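Amidase, hydantoinase/carbamoylase family (Burkholderia ambifaria, PDB 5TP4) probably hydrolyses N-carbamoyl-L-amino acids, with two zinc ions per subunit, as expected of a hydantoinase/carbamoylase-type amidase of the peptidase M20 family. Local coordinates at residues L13-A18 and R403-L408; N208-G213 and G354-R359; A220-D225 and C330-A335; A270-A275 and F291-R296. One frame throughout, in Å; residues are numbered along the deposited sequence. Where two conformers were deposited one is given.

Contact 1: residues L13-A18 and R403-L408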
loop_
_atom_site.group_PDB
_atom_site.type_symbol
_atom_site.label_atom_id
_atom_site.label_comp_id
_atom_site.label_asym_id
_atom_site.label_seq_id
_atom_site.Cartn_x
_atom_site.Cartn_y
_atom_site.Cartn_z
ATOM N N LEU B 13 25.669 47.215 1.021
ATOM C CA LEU B 13 24.909 47.462 2.237
ATOM C C LEU B 13 24.474 46.133 2.834
ATOM O O LEU B 13 23.877 45.305 2.139
ATOM C CB LEU B 13 23.682 48.320 1.911
ATOM C CG LEU B 13 22.807 48.734 3.088
ATOM C CD1 LEU B 13 23.554 49.721 3.985
ATOM C CD2 LEU B 13 21.510 49.347 2.555
ATOM N N GLU B 14 24.762 45.923 4.132
ATOM C CA GLU B 14 24.478 44.658 4.799
ATOM C C GLU B 14 23.478 44.831 5.935
ATOM O O GLU B 14 23.354 45.911 6.525
ATOM C CB GLU B 14 25.750 44.048 5.374
ATOM C CG GLU B 14 26.733 43.645 4.323
ATOM C CD GLU B 14 27.909 42.878 4.887
ATOM O OE1 GLU B 14 27.961 42.680 6.117
ATOM O OE2 GLU B 14 28.777 42.469 4.086
ATOM N N ILE B 15 22.777 43.737 6.259
ATOM C CA ILE B 15 21.867 43.728 7.408
ATOM C C ILE B 15 22.595 43.452 8.721
ATOM O O ILE B 15 23.816 43.216 8.756
ATOM C CB ILE B 15 20.756 42.686 7.222
ATOM C CG1 ILE B 15 21.369 41.272 7.237
ATOM C CG2 ILE B 15 19.978 42.999 5.918
ATOM C CD1 ILE B 15 20.422 40.228 7.825
ATOM N N ASP B 16 21.831 43.467 9.811
ATOM C CA ASP B 16 22.308 43.057 11.129
ATOM C C ASP B 16 21.902 41.597 11.290
ATOM O O ASP B 16 20.773 41.294 11.666
ATOM C CB ASP B 16 21.706 43.941 12.217
ATOM C CG ASP B 16 22.287 43.655 13.593
ATOM O OD1 ASP B 16 22.749 42.510 13.859
ATOM O OD2 ASP B 16 22.259 44.576 14.420
ATOM N N GLY B 17 22.824 40.684 10.994
ATOM C CA GLY B 17 22.437 39.285 10.927
ATOM C C GLY B 17 22.078 38.730 12.288
ATOM O O GLY B 17 21.154 37.926 12.409
ATOM N N ALA B 18 22.784 39.174 13.338
ATOM C CA ALA B 18 22.455 38.727 14.690
ATOM C C ALA B 18 21.065 39.199 15.112
ATOM O O ALA B 18 20.337 38.477 15.816
ATOM C CB ALA B 18 23.518 39.235 15.664
ATOM N N ARG B 403 23.173 36.049 4.799
ATOM C CA ARG B 403 23.556 36.361 3.420
ATOM C C ARG B 403 22.360 36.360 2.471
ATOM O O ARG B 403 22.280 37.206 1.577
ATOM C CB ARG B 403 24.637 35.392 2.955
ATOM C CG ARG B 403 25.990 35.657 3.684
ATOM C CD ARG B 403 27.057 34.698 3.310
ATOM N NE ARG B 403 26.775 33.376 3.840
ATOM C CZ ARG B 403 27.605 32.343 3.762
ATOM N NH1 ARG B 403 28.792 32.480 3.164
ATOM N NH2 ARG B 403 27.238 31.174 4.281
ATOM N N GLY B 404 21.395 35.458 2.666
ATOM C CA GLY B 404 20.183 35.530 1.868
ATOM C C GLY B 404 19.460 36.858 2.034
ATOM O O GLY B 404 18.899 37.399 1.072
ATOM N N THR B 405 19.453 37.399 3.263
ATOM C CA THR B 405 18.790 38.677 3.502
ATOM C C THR B 405 19.591 39.848 2.931
ATOM O O THR B 405 18.993 40.836 2.480
ATOM C CB THR B 405 18.524 38.854 4.987
ATOM O OG1 THR B 405 17.920 37.657 5.480
ATOM C CG2 THR B 405 17.550 40.010 5.267
ATOM N N ASN B 406 20.922 39.768 2.931
ATOM C CA ASN B 406 21.719 40.760 2.205
ATOM C C ASN B 406 21.341 40.798 0.732
ATOM O O ASN B 406 21.262 41.880 0.130
ATOM C CB ASN B 406 23.208 40.474 2.352
ATOM C CG ASN B 406 23.725 40.826 3.731
ATOM O OD1 ASN B 406 23.117 41.630 4.453
ATOM N ND2 ASN B 406 24.876 40.255 4.093
ATOM N N VAL B 407 21.111 39.625 0.130
ATOM C CA VAL B 407 20.705 39.587 -1.275
ATOM C C VAL B 407 19.308 40.165 -1.433
ATOM O O VAL B 407 19.050 40.974 -2.338
ATOM C CB VAL B 407 20.786 38.148 -1.818
ATOM C CG1 VAL B 407 20.065 38.050 -3.175
ATOM C CG2 VAL B 407 22.262 37.735 -1.970
ATOM N N LEU B 408 18.381 39.769 -0.554
ATOM C CA LEU B 408 17.024 40.313 -0.605
ATOM C C LEU B 408 17.050 41.825 -0.494
ATOM O O LEU B 408 16.394 42.537 -1.263
ATOM C CB LEU B 408 16.184 39.722 0.524
ATOM C CG LEU B 408 14.728 40.245 0.625
ATOM C CD1 LEU B 408 13.948 39.755 -0.629
ATOM C CD2 LEU B 408 14.081 39.755 1.911
HETATM O O HOH W 1 26.035 40.940 6.973
#
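I15 and N406 join the loop that leads into helix 17-28, whose N-cap is D16, to the side of helix 398-416, so the start of the chain is laid on a helix close to its end. I15 crosses the amide of N406 at a slant. Its CB lies 3.8 Å from N406 OD1. CG1 sits between the backbone N and the carbonyl carbon (chi1 66°), which brings I15 CG1 to 3.3 Å from the same OD1. The other branch, I15 CG2, lies 3.7 Å from N406 OD1 and also touches T405 CG2, and CD1 ends 3.7 Å from T405 CB, these side chains crossing at about a right angle. Branched isoleucine thus touches two successive residues of the helix, while T117 and L409 also pack against it. T405 offers carbon because its hydroxyl is turned to V401 O and Y106. The amide of N406 suits this place by having both an acceptor and a donor end. OD1 takes the N-H of I15 at 2.8 Å in a nearly straight bond (169°) within the carbonyl plane. ND2 gives one bond to Y355 OH and another to a water, which donates to OE1 of E14 at 2.7 Å.

Contact 2: residues N208-G213 and G354-R359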
loop_
_atom_site.group_PDB
_atom_site.type_symbol
_atom_site.label_atom_id
_atom_site.label_comp_id
_atom_site.label_asym_id
_atom_site.label_seq_id
_atom_site.Cartn_x
_atom_site.Cartn_y
_atom_site.Cartn_z
ATOM N N ASN B 208 25.611 21.396 -2.393
ATOM C CA ASN B 208 26.594 22.050 -3.250
ATOM C C ASN B 208 27.390 23.141 -2.553
ATOM O O ASN B 208 28.279 23.726 -3.179
ATOM C CB ASN B 208 25.893 22.659 -4.470
ATOM C CG ASN B 208 25.479 21.613 -5.463
ATOM O OD1 ASN B 208 26.070 20.538 -5.505
ATOM N ND2 ASN B 208 24.467 21.913 -6.276
ATOM N N GLY B 209 27.088 23.456 -1.296
ATOM C CA GLY B 209 27.726 24.611 -0.702
ATOM C C GLY B 209 27.313 25.914 -1.351
ATOM O O GLY B 209 28.083 26.876 -1.352
ATOM N N THR B 210 26.103 25.979 -1.901
ATOM C CA THR B 210 25.631 27.191 -2.541
ATOM C C THR B 210 24.849 28.006 -1.529
ATOM O O THR B 210 23.905 27.493 -0.924
ATOM C CB THR B 210 24.720 26.872 -3.725
ATOM O OG1 THR B 210 25.358 25.918 -4.576
ATOM C CG2 THR B 210 24.444 28.121 -4.493
ATOM N N THR B 211 25.239 29.263 -1.353
ATOM C CA THR B 211 24.565 30.131 -0.395
ATOM C C THR B 211 23.234 30.658 -0.920
ATOM O O THR B 211 22.254 30.722 -0.169
ATOM C CB THR B 211 25.476 31.293 -0.019
ATOM O OG1 THR B 211 26.659 30.755 0.579
ATOM C CG2 THR B 211 24.783 32.219 0.994
ATOM N N ILE B 212 23.175 31.036 -2.192
ATOM C CA ILE B 212 22.025 31.742 -2.766
ATOM C C ILE B 212 21.407 30.911 -3.885
ATOM O O ILE B 212 22.054 30.654 -4.904
ATOM C CB ILE B 212 22.412 33.126 -3.304
ATOM C CG1 ILE B 212 23.084 33.970 -2.197
ATOM C CG2 ILE B 212 21.133 33.849 -3.895
ATOM C CD1 ILE B 212 22.142 34.264 -0.977
ATOM N N GLY B 213 20.142 30.521 -3.707
ATOM C CA GLY B 213 19.403 29.948 -4.813
ATOM C C GLY B 213 18.683 31.059 -5.553
ATOM O O GLY B 213 17.843 31.753 -4.974
ATOM N N GLY B 354 29.776 38.363 -3.988
ATOM C CA GLY B 354 30.655 37.219 -4.111
ATOM C C GLY B 354 30.102 35.962 -3.470
ATOM O O GLY B 354 30.861 35.024 -3.228
ATOM N N TYR B 355 28.795 35.916 -3.195
ATOM C CA TYR B 355 28.205 34.711 -2.619
ATOM C C TYR B 355 28.070 33.624 -3.674
ATOM O O TYR B 355 27.786 33.914 -4.841
ATOM C CB TYR B 355 26.835 35.012 -2.041
ATOM C CG TYR B 355 26.801 36.012 -0.926
ATOM C CD1 TYR B 355 27.884 36.186 -0.050
ATOM C CD2 TYR B 355 25.651 36.774 -0.722
ATOM C CE1 TYR B 355 27.795 37.106 1.000
ATOM C CE2 TYR B 355 25.561 37.696 0.318
ATOM C CZ TYR B 355 26.635 37.863 1.162
ATOM O OH TYR B 355 26.533 38.781 2.189
ATOM N N THR B 356 28.330 32.367 -3.282
ATOM C CA THR B 356 28.079 31.276 -4.217
ATOM C C THR B 356 26.592 31.237 -4.539
ATOM O O THR B 356 25.748 31.546 -3.699
ATOM C CB THR B 356 28.566 29.936 -3.639
ATOM O OG1 THR B 356 27.898 29.668 -2.402
ATOM C CG2 THR B 356 30.025 30.040 -3.352
ATOM N N ASN B 357 26.278 30.920 -5.789
ATOM C CA ASN B 357 24.906 31.074 -6.251
ATOM C C ASN B 357 24.636 30.094 -7.382
ATOM O O ASN B 357 25.533 29.753 -8.158
ATOM C CB ASN B 357 24.629 32.528 -6.706
ATOM C CG ASN B 357 25.486 32.946 -7.891
ATOM O OD1 ASN B 357 25.086 32.764 -9.036
ATOM N ND2 ASN B 357 26.680 33.494 -7.623
ATOM N N GLU B 358 23.378 29.668 -7.496
ATOM C CA GLU B 358 22.990 28.884 -8.662
ATOM C C GLU B 358 21.509 29.082 -8.938
ATOM O O GLU B 358 20.712 29.337 -8.028
ATOM C CB GLU B 358 23.301 27.390 -8.500
ATOM C CG GLU B 358 22.474 26.624 -7.477
ATOM C CD GLU B 358 23.009 25.191 -7.257
ATOM O OE1 GLU B 358 22.641 24.285 -8.040
ATOM O OE2 GLU B 358 23.812 24.976 -6.320
ATOM N N ARG B 359 21.152 28.968 -10.213
ATOM C CA ARG B 359 19.745 28.967 -10.596
ATOM C C ARG B 359 19.096 27.663 -10.147
ATOM O O ARG B 359 19.702 26.584 -10.236
ATOM C CB ARG B 359 19.603 29.148 -12.108
ATOM C CG ARG B 359 19.947 30.546 -12.561
ATOM C CD ARG B 359 19.938 30.675 -14.073
ATOM N NE ARG B 359 18.606 30.571 -14.670
ATOM C CZ ARG B 359 17.755 31.584 -14.815
ATOM N NH1 ARG B 359 18.067 32.792 -14.378
ATOM N NH2 ARG B 359 16.576 31.377 -15.392
HETATM O O HOH W 2 23.119 21.487 -9.011
HETATM O O HOH W 3 28.718 32.146 -0.409
#
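The first torsions of E358 and T356 (chi1 69° to CG and 59° to OG1) leave each group flanked by both backbone neighbours, and this brings their oxygens to the 208-213 segment where the parallel strands 212-229 and 357-362 begin to pair. Each segment enters from a helix closed by a Schellman motif, at G209 and at G354, where glycine readily adopts the positive phi. The hydroxyl of T356 works both ways: OG1 donates to a lone pair of G209 O, in the plane of that carbonyl, at 3.0 Å, and accepts from T211 N at 2.9 Å. E358 reaches back, extended beyond CG, and offers OE2 to two donors. T210 OG1 comes to its anti lone pair at a short 2.5 Å, while N208 ND2 takes the syn one at 3.1 Å, with amide and carboxylate only 13° from coplanar. Two bonds thus fix the carboxylate's rotation, and a water donates to E358 OE1 and accepts a weak bond from N208 ND2. Beneath, I212 CG1 meets CB of Y355, and V407 of helix 398-416 packs on both residues. The sheet bonds follow: I212 N to T356 O at 3.0 Å, then E358 N to I212 O at 3.1 Å. N357 turns its amide back to the loop just before its strand, ND2 donating to Y355 O at 3.0 Å.

Contact 3: residues A220-D225 and C330-A335. With EDO (1,2-ethanediol), chain T.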
loop_
_atom_site.group_PDB
_atom_site.type_symbol
_atom_site.label_atom_id
_atom_site.label_comp_id
_atom_site.label_asym_id
_atom_site.label_seq_id
_atom_site.Cartn_x
_atom_site.Cartn_y
_atom_site.Cartn_z
ATOM N N ALA B 220 5.895 22.657 -13.694
ATOM C CA ALA B 220 4.650 22.023 -14.132
ATOM C C ALA B 220 4.505 20.681 -13.418
ATOM O O ALA B 220 5.481 19.936 -13.275
ATOM C CB ALA B 220 4.642 21.811 -15.643
ATOM N N ILE B 221 3.292 20.392 -12.932
ATOM C CA ILE B 221 3.026 19.227 -12.090
ATOM C C ILE B 221 1.828 18.480 -12.664
ATOM O O ILE B 221 0.813 19.099 -13.010
ATOM C CB ILE B 221 2.718 19.623 -10.634
ATOM C CG1 ILE B 221 3.763 20.590 -10.073
ATOM C CG2 ILE B 221 2.610 18.356 -9.740
ATOM C CD1 ILE B 221 3.376 21.132 -8.705
ATOM N N ARG B 222 1.920 17.152 -12.705
ATOM C CA ARG B 222 0.772 16.292 -12.955
ATOM C C ARG B 222 0.678 15.266 -11.837
ATOM O O ARG B 222 1.690 14.695 -11.421
ATOM C CB ARG B 222 0.878 15.555 -14.303
ATOM C CG ARG B 222 1.165 16.506 -15.453
ATOM C CD ARG B 222 -0.062 17.329 -15.793
ATOM N NE ARG B 222 0.170 18.151 -16.989
ATOM C CZ ARG B 222 0.579 19.421 -16.979
ATOM N NH1 ARG B 222 0.800 20.051 -15.830
ATOM N NH2 ARG B 222 0.768 20.070 -18.126
ATOM N N TRP B 223 -0.540 15.028 -11.372
ATOM C CA TRP B 223 -0.840 13.935 -10.456
ATOM C C TRP B 223 -1.705 12.932 -11.192
ATOM O O TRP B 223 -2.714 13.310 -11.793
ATOM C CB TRP B 223 -1.587 14.438 -9.229
ATOM C CG TRP B 223 -0.713 14.965 -8.147
ATOM C CD1 TRP B 223 0.637 15.158 -8.188
ATOM C CD2 TRP B 223 -1.139 15.327 -6.831
ATOM N NE1 TRP B 223 1.084 15.629 -6.960
ATOM C CE2 TRP B 223 0.010 15.743 -6.117
ATOM C CE3 TRP B 223 -2.381 15.358 -6.192
ATOM C CZ2 TRP B 223 -0.053 16.167 -4.791
ATOM C CZ3 TRP B 223 -2.439 15.777 -4.867
ATOM C CH2 TRP B 223 -1.284 16.184 -4.187
ATOM N N LEU B 224 -1.298 11.670 -11.153
ATOM C CA LEU B 224 -1.981 10.602 -11.864
ATOM C C LEU B 224 -2.400 9.533 -10.865
ATOM O O LEU B 224 -1.743 9.317 -9.843
ATOM C CB LEU B 224 -1.064 9.981 -12.935
ATOM C CG LEU B 224 -0.323 10.960 -13.864
ATOM C CD1 LEU B 224 0.494 10.178 -14.887
ATOM C CD2 LEU B 224 -1.293 11.823 -14.565
ATOM N N ASP B 225 -3.513 8.887 -11.168
ATOM C CA ASP B 225 -3.938 7.671 -10.494
ATOM C C ASP B 225 -3.795 6.535 -11.484
ATOM O O ASP B 225 -4.317 6.624 -12.605
ATOM C CB ASP B 225 -5.400 7.744 -10.044
ATOM C CG ASP B 225 -5.639 8.790 -8.999
ATOM O OD1 ASP B 225 -4.765 9.000 -8.148
ATOM O OD2 ASP B 225 -6.724 9.394 -9.025
ATOM N N CYS B 330 -5.606 13.342 -12.154
ATOM C CA CYS B 330 -6.530 13.931 -11.195
ATOM C C CYS B 330 -6.153 15.336 -10.738
ATOM O O CYS B 330 -6.973 15.986 -10.082
ATOM C CB CYS B 330 -6.660 13.035 -9.971
ATOM S SG CYS B 330 -5.109 12.893 -9.107
ATOM N N TRP B 331 -4.956 15.824 -11.057
ATOM C CA TRP B 331 -4.581 17.202 -10.776
ATOM C C TRP B 331 -3.533 17.659 -11.775
ATOM O O TRP B 331 -2.598 16.917 -12.068
ATOM C CB TRP B 331 -4.013 17.341 -9.357
ATOM C CG TRP B 331 -3.830 18.785 -8.952
ATOM C CD1 TRP B 331 -4.805 19.727 -8.843
ATOM C CD2 TRP B 331 -2.602 19.435 -8.618
ATOM N NE1 TRP B 331 -4.257 20.934 -8.464
ATOM C CE2 TRP B 331 -2.909 20.778 -8.311
ATOM C CE3 TRP B 331 -1.270 19.013 -8.545
ATOM C CZ2 TRP B 331 -1.936 21.702 -7.935
ATOM C CZ3 TRP B 331 -0.305 19.928 -8.173
ATOM C CH2 TRP B 331 -0.645 21.265 -7.868
ATOM N N ARG B 332 -3.668 18.892 -12.255
ATOM C CA ARG B 332 -2.666 19.531 -13.102
ATOM C C ARG B 332 -2.386 20.922 -12.556
ATOM O O ARG B 332 -3.299 21.603 -12.087
ATOM C CB ARG B 332 -3.135 19.670 -14.564
ATOM C CG ARG B 332 -3.624 18.385 -15.230
ATOM C CD ARG B 332 -4.215 18.692 -16.614
ATOM N NE ARG B 332 -4.611 17.456 -17.284
ATOM C CZ ARG B 332 -5.766 16.833 -17.082
ATOM N NH1 ARG B 332 -6.655 17.349 -16.240
ATOM N NH2 ARG B 332 -6.039 15.698 -17.726
ATOM N N SER B 333 -1.129 21.344 -12.636
ATOM C CA SER B 333 -0.745 22.708 -12.296
ATOM C C SER B 333 0.298 23.160 -13.306
ATOM O O SER B 333 1.219 22.401 -13.628
ATOM C CB SER B 333 -0.166 22.800 -10.880
ATOM O OG SER B 333 -0.356 24.118 -10.396
ATOM N N PRO B 334 0.187 24.384 -13.810
ATOM C CA PRO B 334 1.096 24.842 -14.862
ATOM C C PRO B 334 2.431 25.292 -14.293
ATOM O O PRO B 334 2.547 25.675 -13.130
ATOM C CB PRO B 334 0.352 26.035 -15.470
ATOM C CG PRO B 334 -0.404 26.605 -14.271
ATOM C CD PRO B 334 -0.815 25.403 -13.436
ATOM N N ALA B 335 3.444 25.264 -15.151
ATOM C CA ALA B 335 4.701 25.900 -14.783
ATOM C C ALA B 335 4.457 27.381 -14.520
ATOM O O ALA B 335 3.558 27.998 -15.092
ATOM C CB ALA B 335 5.742 25.726 -15.892
HETATM C C1 EDO T . 3.981 25.800 -9.612
HETATM O O1 EDO T . 4.574 26.212 -10.856
HETATM C C2 EDO T . 2.864 24.798 -9.886
HETATM O O2 EDO T . 1.811 25.419 -10.643
#
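W223 and W331 meet edge to face: the benzene edge of W331 is directed at the pyrrole part of W223, centroids 5.3 Å apart and planes inclined by 59°. CE3 of W331 sits over the W223 face, toward its rim. The W331 indole takes this course because its CG is anti to the backbone N (chi1 -170°), and its far corner then reaches I221, with CZ3 3.7 Å from CG2. The backbone beneath is an antiparallel pair, strands 212-229 and 324-337 of the mixed sheet, broken by a classic beta bulge in which C330 and W331 both face W223. I221 and S333 pair by backbone hydrogen bonds in both directions. W223 O takes C330 N at 2.9 Å and W331 N only weakly, while W223 N holds W331 O. On the opposite face from the tryptophans, R222 and R332 cross with guanidinium planes 57° apart, meeting through carbon: R222 CD is 3.8 Å from R332 CG. Bent at its second torsion, R222 curls back so that NH1 donates to I221 O at 3.0 Å, from above that carbonyl's plane, and weakly to S333 O, which lies at the guanidinium edge. It also forms salt bridges to D304 and D300, which probably offset its charge. At the C330 end D225 forms a salt bridge to R282 of the second subunit; at the other, a 1,2-ethanediol, probably from the crystallisation liquor, donates through O2 to P334 O at 2.6 Å.

Contact 4: residues A270-A275 and F291-R296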
loop_
_atom_site.group_PDB
_atom_site.type_symbol
_atom_site.label_atom_id
_atom_site.label_comp_id
_atom_site.label_asym_id
_atom_site.label_seq_id
_atom_site.Cartn_x
_atom_site.Cartn_y
_atom_site.Cartn_z
ATOM N N ALA B 270 9.848 12.225 -11.157
ATOM C CA ALA B 270 8.631 11.456 -10.946
ATOM C C ALA B 270 8.739 10.670 -9.658
ATOM O O ALA B 270 9.810 10.177 -9.296
ATOM C CB ALA B 270 8.330 10.490 -12.095
ATOM N N THR B 271 7.597 10.528 -9.001
ATOM C CA THR B 271 7.523 9.962 -7.666
ATOM C C THR B 271 6.257 9.133 -7.569
ATOM O O THR B 271 5.168 9.649 -7.831
ATOM C CB THR B 271 7.468 11.070 -6.610
ATOM O OG1 THR B 271 8.483 12.053 -6.855
ATOM C CG2 THR B 271 7.632 10.471 -5.210
ATOM N N ILE B 272 6.385 7.876 -7.138
ATOM C CA ILE B 272 5.230 7.061 -6.798
ATOM C C ILE B 272 5.158 7.091 -5.276
ATOM O O ILE B 272 5.915 6.399 -4.580
ATOM C CB ILE B 272 5.332 5.643 -7.357
ATOM C CG1 ILE B 272 5.309 5.706 -8.905
ATOM C CG2 ILE B 272 4.187 4.786 -6.801
ATOM C CD1 ILE B 272 5.564 4.332 -9.556
ATOM N N GLY B 273 4.282 7.943 -4.766
ATOM C CA GLY B 273 4.188 8.178 -3.336
ATOM C C GLY B 273 3.161 7.348 -2.595
ATOM O O GLY B 273 3.273 7.179 -1.378
ATOM N N GLN B 274 2.142 6.842 -3.282
ATOM C CA GLN B 274 1.173 5.956 -2.660
ATOM C C GLN B 274 1.015 4.733 -3.536
ATOM O O GLN B 274 1.069 4.843 -4.764
ATOM C CB GLN B 274 -0.215 6.622 -2.481
ATOM C CG GLN B 274 -0.171 7.923 -1.718
ATOM C CD GLN B 274 -1.539 8.561 -1.559
ATOM O OE1 GLN B 274 -2.522 8.151 -2.192
ATOM N NE2 GLN B 274 -1.613 9.559 -0.701
ATOM N N ALA B 275 0.890 3.565 -2.903
ATOM C CA ALA B 275 0.730 2.346 -3.677
ATOM C C ALA B 275 0.245 1.241 -2.763
ATOM O O ALA B 275 0.632 1.178 -1.582
ATOM C CB ALA B 275 2.041 1.934 -4.370
ATOM N N PHE B 291 -1.591 2.769 -7.709
ATOM C CA PHE B 291 -0.523 3.614 -7.209
ATOM C C PHE B 291 -0.706 5.003 -7.795
ATOM O O PHE B 291 -1.435 5.183 -8.771
ATOM C CB PHE B 291 0.852 3.034 -7.540
ATOM C CG PHE B 291 1.109 2.807 -9.000
ATOM C CD1 PHE B 291 0.735 1.618 -9.611
ATOM C CD2 PHE B 291 1.800 3.753 -9.749
ATOM C CE1 PHE B 291 1.027 1.390 -10.965
ATOM C CE2 PHE B 291 2.091 3.534 -11.098
ATOM C CZ PHE B 291 1.720 2.351 -11.704
ATOM N N THR B 292 -0.067 5.991 -7.171
ATOM C CA THR B 292 -0.136 7.366 -7.650
ATOM C C THR B 292 1.190 7.742 -8.291
ATOM O O THR B 292 2.244 7.179 -7.974
ATOM C CB THR B 292 -0.456 8.372 -6.530
ATOM O OG1 THR B 292 0.585 8.357 -5.536
ATOM C CG2 THR B 292 -1.795 8.042 -5.890
ATOM N N VAL B 293 1.135 8.693 -9.220
ATOM C CA VAL B 293 2.338 9.231 -9.838
ATOM C C VAL B 293 2.306 10.741 -9.696
ATOM O O VAL B 293 1.304 11.377 -10.034
ATOM C CB VAL B 293 2.461 8.850 -11.330
ATOM C CG1 VAL B 293 3.711 9.438 -11.877
ATOM C CG2 VAL B 293 2.528 7.328 -11.495
ATOM N N ASP B 294 3.402 11.309 -9.196
ATOM C CA ASP B 294 3.650 12.746 -9.211
ATOM C C ASP B 294 4.723 12.991 -10.266
ATOM O O ASP B 294 5.837 12.467 -10.148
ATOM C CB ASP B 294 4.088 13.200 -7.813
ATOM C CG ASP B 294 4.483 14.681 -7.729
ATOM O OD1 ASP B 294 5.453 15.083 -8.390
ATOM O OD2 ASP B 294 3.858 15.407 -6.917
ATOM N N LEU B 295 4.382 13.756 -11.306
ATOM C CA LEU B 295 5.287 14.075 -12.415
ATOM C C LEU B 295 5.611 15.559 -12.409
ATOM O O LEU B 295 4.709 16.380 -12.257
ATOM C CB LEU B 295 4.652 13.776 -13.776
ATOM C CG LEU B 295 4.427 12.358 -14.251
ATOM C CD1 LEU B 295 3.842 12.452 -15.671
ATOM C CD2 LEU B 295 5.744 11.600 -14.250
ATOM N N ARG B 296 6.877 15.908 -12.617
ATOM C CA ARG B 296 7.278 17.313 -12.653
ATOM C C ARG B 296 8.197 17.577 -13.827
ATOM O O ARG B 296 8.964 16.709 -14.247
ATOM C CB ARG B 296 8.008 17.739 -11.398
ATOM C CG ARG B 296 7.387 17.192 -10.162
ATOM C CD ARG B 296 6.972 18.271 -9.244
ATOM N NE ARG B 296 6.080 17.787 -8.195
ATOM C CZ ARG B 296 5.717 18.514 -7.150
ATOM N NH1 ARG B 296 6.204 19.762 -7.008
ATOM N NH2 ARG B 296 4.864 18.008 -6.270
HETATM O O HOH W 4 7.945 13.974 -8.563
HETATM O O HOH W 5 2.688 10.048 -6.167
#
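The ring of F291 meets I272 obliquely, I272 CD1 lying 3.8 Å from F291 CD2, and helix 246-262 packs against both residues. The other flat group, the R296 guanidinium, has the carboxylate of D294 at its edge and in its plane: NE holds OD1 at 2.8 Å and NH2 holds OD2, each on a syn lone pair. D294 belongs to the hairpin of strands 269-277 and 288-297, where T271 is its hydrogen-bonded partner: T271 N donates to D294 O, and D294 N to T271 O at 2.8 Å in a nearly straight bond (171°). Past T271 the register slips by one residue, and a water bridges the two chains there, donating to T271 O and accepting from G273 N and T292 OG1. The same OG1 accepts from Q274 N at 3.1 Å, so threonine here stands in for a backbone partner. Pairing resumes with T292 N to Q274 O at 2.9 Å. Small alanines suit the non-hydrogen-bonded pairs at either end: A270 CB touches L295 CD2 at 3.5 Å and A275 CB touches F291 CB at 3.6 Å. T271 OG1 bonds to R243 of the second subunit, and R296 NH1 to a bound MES, probably from the crystallisation liquor. With two arginine bonds and W223 NE1 at OD2, buried D294 probably stays ionised, and its in-plane grip probably steadies the R296 guanidinium, whose NH1 meets the sulfonate.

Contact 1 closes almost the whole chain, and contacts 2, 3 and 4 are nested in turn within it. Contacts 1 and 2 adjoin, their centres 15 Å apart, through Y355 and I212 against helix 398-416. Contacts 3 and 4, 11 Å apart, adjoin by backbone bonding of strand 212-229 to strand 288-297 and by W223 with D294. The pairs are far from each other: contact 1 lies across the chain's centre from contacts 3 and 4, about 36 and 39 Å between centres. Strand 212-229 runs from contact 2 into contact 3 and so ties the region near the zinc-binding H198 to the sheet that meets the second subunit, consistent with an M20 catalytic part joined to a dimerising one.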